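Local coordinates for protein nucleoside hydrolase, putative (Trypanosoma brucei, PDB 3FZ0) that belongs to the nucleoside hydrolase family and binds a calcium ion in a metal site of its mixed alpha/beta fold, at residues 167-172 with 207-212. The protein carries 2 engineered substitutions. Residues are numbered along the deposited sequence; the frame is centred on the assembly and turned at random.
Sequences GTSESK and NWEVTV
Glu209 points its carboxylate into the loop 168-172, where both oxygens accept from backbone N-H groups. Glu209 OE1 accepts from Ser169 N at 2.8 Å, the donor lying 47° out of the carboxylate plane; Glu209 OE2 is met nearly along its C-O axis by Lys172 N at 3.1 Å, with Glu170 N adding a weak, bent bond. A bend at chi2 brings the carboxylate to these donors, and Glu209 OE2 lies 3.3 Å from Thr168 CB. Two bonds and one weak one hold the carboxylate at both oxygens and should restrict its rotation. Beside it, Asn207 OD1 takes two donors from opposite faces of its amide plane: Ser169 OG at 3.1 Å and Val210 N at 3.2 Å. Asn207 is at the N-cap position of helix 208-212, and the bond from Val210 N is its capping bond, while its ND2 bonds to Ile340 O on the adjoining strand 337-343. Both segments follow neighbouring parallel strands of the central sheet, so the contact joins the loop after strand 162-165 to the N-terminal end of the helix after strand 203-206. Gly167 O closes the other flank, accepting from Trp208 N at 2.9 Å in a nearly straight bond (169°). With CG anti to its backbone N (chi1 172°), Trp208 sends the indole past Lys172, whose O lies obliquely 3.3 Å from Trp208 CD1; NE1 bonds to Tyr322 OH of the second subunit.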
loop_
_atom_site.group_PDB
_atom_site.type_symbol
_atom_site.label_atom_id
_atom_site.label_comp_id
_atom_site.label_asym_id
_atom_site.label_seq_id
_atom_site.Cartn_x
_atom_site.Cartn_y
_atom_site.Cartn_z
ATOM N N GLY B 167 8.677 7.313 -16.486
ATOM C CA GLY B 167 7.716 8.082 -15.737
ATOM C C GLY B 167 6.872 9.094 -16.475
ATOM O O GLY B 167 6.816 9.122 -17.718
ATOM N N THR B 168 6.157 9.903 -15.699
ATOM C CA THR B 168 5.275 10.928 -16.241
ATOM C C THR B 168 5.585 12.269 -15.546
ATOM O O THR B 168 6.270 12.302 -14.490
ATOM C CB THR B 168 3.804 10.579 -15.974
ATOM O OG1 THR B 168 3.519 10.842 -14.590
ATOM C CG2 THR B 168 3.521 9.113 -16.298
ATOM N N SER B 169 5.108 13.362 -16.129
ATOM C CA SER B 169 5.154 14.635 -15.456
ATOM C C SER B 169 3.768 15.094 -15.024
ATOM O O SER B 169 3.631 16.093 -14.347
ATOM C CB SER B 169 5.832 15.700 -16.313
ATOM O OG SER B 169 5.197 15.809 -17.554
ATOM N N GLU B 170 2.739 14.352 -15.402
ATOM C CA GLU B 170 1.347 14.792 -15.228
ATOM C C GLU B 170 0.474 13.602 -14.859
ATOM O O GLU B 170 -0.739 13.687 -14.898
ATOM C CB GLU B 170 0.808 15.424 -16.534
ATOM C CG GLU B 170 1.442 16.759 -16.958
ATOM C CD GLU B 170 0.882 17.296 -18.272
ATOM O OE1 GLU B 170 -0.309 17.053 -18.562
ATOM O OE2 GLU B 170 1.627 17.947 -19.036
ATOM N N SER B 171 1.124 12.497 -14.527
ATOM C CA SER B 171 0.500 11.187 -14.355
ATOM C C SER B 171 -0.588 10.793 -15.377
ATOM O O SER B 171 -1.589 10.183 -15.015
ATOM C CB SER B 171 0.060 10.976 -12.891
ATOM O OG SER B 171 -1.012 11.841 -12.580
ATOM N N LYS B 172 -0.365 11.145 -16.649
ATOM C CA LYS B 172 -1.027 10.468 -17.742
ATOM C C LYS B 172 -0.334 9.139 -17.993
ATOM O O LYS B 172 0.496 9.056 -18.885
ATOM C CB LYS B 172 -0.993 11.305 -19.025
ATOM C CG LYS B 172 -1.759 12.605 -18.924
ATOM C CD LYS B 172 -1.987 13.249 -20.269
ATOM C CE LYS B 172 -2.157 14.755 -20.110
ATOM N NZ LYS B 172 -3.568 15.125 -19.822
ATOM N N ASN B 207 10.253 11.992 -19.541
ATOM C CA ASN B 207 8.976 11.379 -19.213
ATOM C C ASN B 207 8.085 11.297 -20.430
ATOM O O ASN B 207 8.351 11.931 -21.463
ATOM C CB ASN B 207 8.264 12.171 -18.106
ATOM C CG ASN B 207 8.229 13.651 -18.394
ATOM O OD1 ASN B 207 7.355 14.146 -19.103
ATOM N ND2 ASN B 207 9.223 14.369 -17.888
ATOM N N TRP B 208 6.999 10.548 -20.275
ATOM C CA TRP B 208 6.036 10.313 -21.340
ATOM C C TRP B 208 5.501 11.596 -22.007
ATOM O O TRP B 208 5.572 11.726 -23.245
ATOM C CB TRP B 208 4.890 9.449 -20.797
ATOM C CG TRP B 208 3.705 9.270 -21.715
ATOM C CD1 TRP B 208 2.426 9.693 -21.475
ATOM C CD2 TRP B 208 3.676 8.599 -22.979
ATOM N NE1 TRP B 208 1.620 9.326 -22.491
ATOM C CE2 TRP B 208 2.343 8.652 -23.439
ATOM C CE3 TRP B 208 4.647 7.974 -23.781
ATOM C CZ2 TRP B 208 1.939 8.110 -24.701
ATOM C CZ3 TRP B 208 4.249 7.414 -25.028
ATOM C CH2 TRP B 208 2.910 7.495 -25.471
ATOM N N GLU B 209 4.987 12.532 -21.213
ATOM C CA GLU B 209 4.317 13.727 -21.760
ATOM C C GLU B 209 5.266 14.618 -22.545
ATOM O O GLU B 209 4.920 15.122 -23.581
ATOM C CB GLU B 209 3.597 14.543 -20.679
ATOM C CG GLU B 209 2.439 13.791 -19.988
ATOM C CD GLU B 209 2.875 12.980 -18.756
ATOM O OE1 GLU B 209 4.065 12.627 -18.670
ATOM O OE2 GLU B 209 2.032 12.695 -17.868
ATOM N N VAL B 210 6.498 14.768 -22.102
ATOM C CA VAL B 210 7.415 15.561 -22.896
ATOM C C VAL B 210 7.748 14.873 -24.222
ATOM O O VAL B 210 7.999 15.564 -25.212
ATOM C CB VAL B 210 8.682 15.988 -22.108
ATOM C CG1 VAL B 210 9.670 14.835 -21.964
ATOM C CG2 VAL B 210 9.315 17.163 -22.784
ATOM N N THR B 211 7.719 13.542 -24.269
ATOM C CA THR B 211 7.965 12.853 -25.554
ATOM C C THR B 211 6.738 12.927 -26.457
ATOM O O THR B 211 6.868 13.099 -27.667
ATOM C CB THR B 211 8.529 11.424 -25.405
ATOM O OG1 THR B 211 7.511 10.556 -24.902
ATOM C CG2 THR B 211 9.770 11.411 -24.449
ATOM N N VAL B 212 5.541 12.854 -25.876
ATOM C CA VAL B 212 4.330 13.048 -26.657
ATOM C C VAL B 212 4.338 14.442 -27.334
ATOM O O VAL B 212 3.831 14.617 -28.471
ATOM C CB VAL B 212 3.066 12.887 -25.781
ATOM C CG1 VAL B 212 1.760 13.313 -26.568
ATOM C CG2 VAL B 212 2.967 11.454 -25.276
#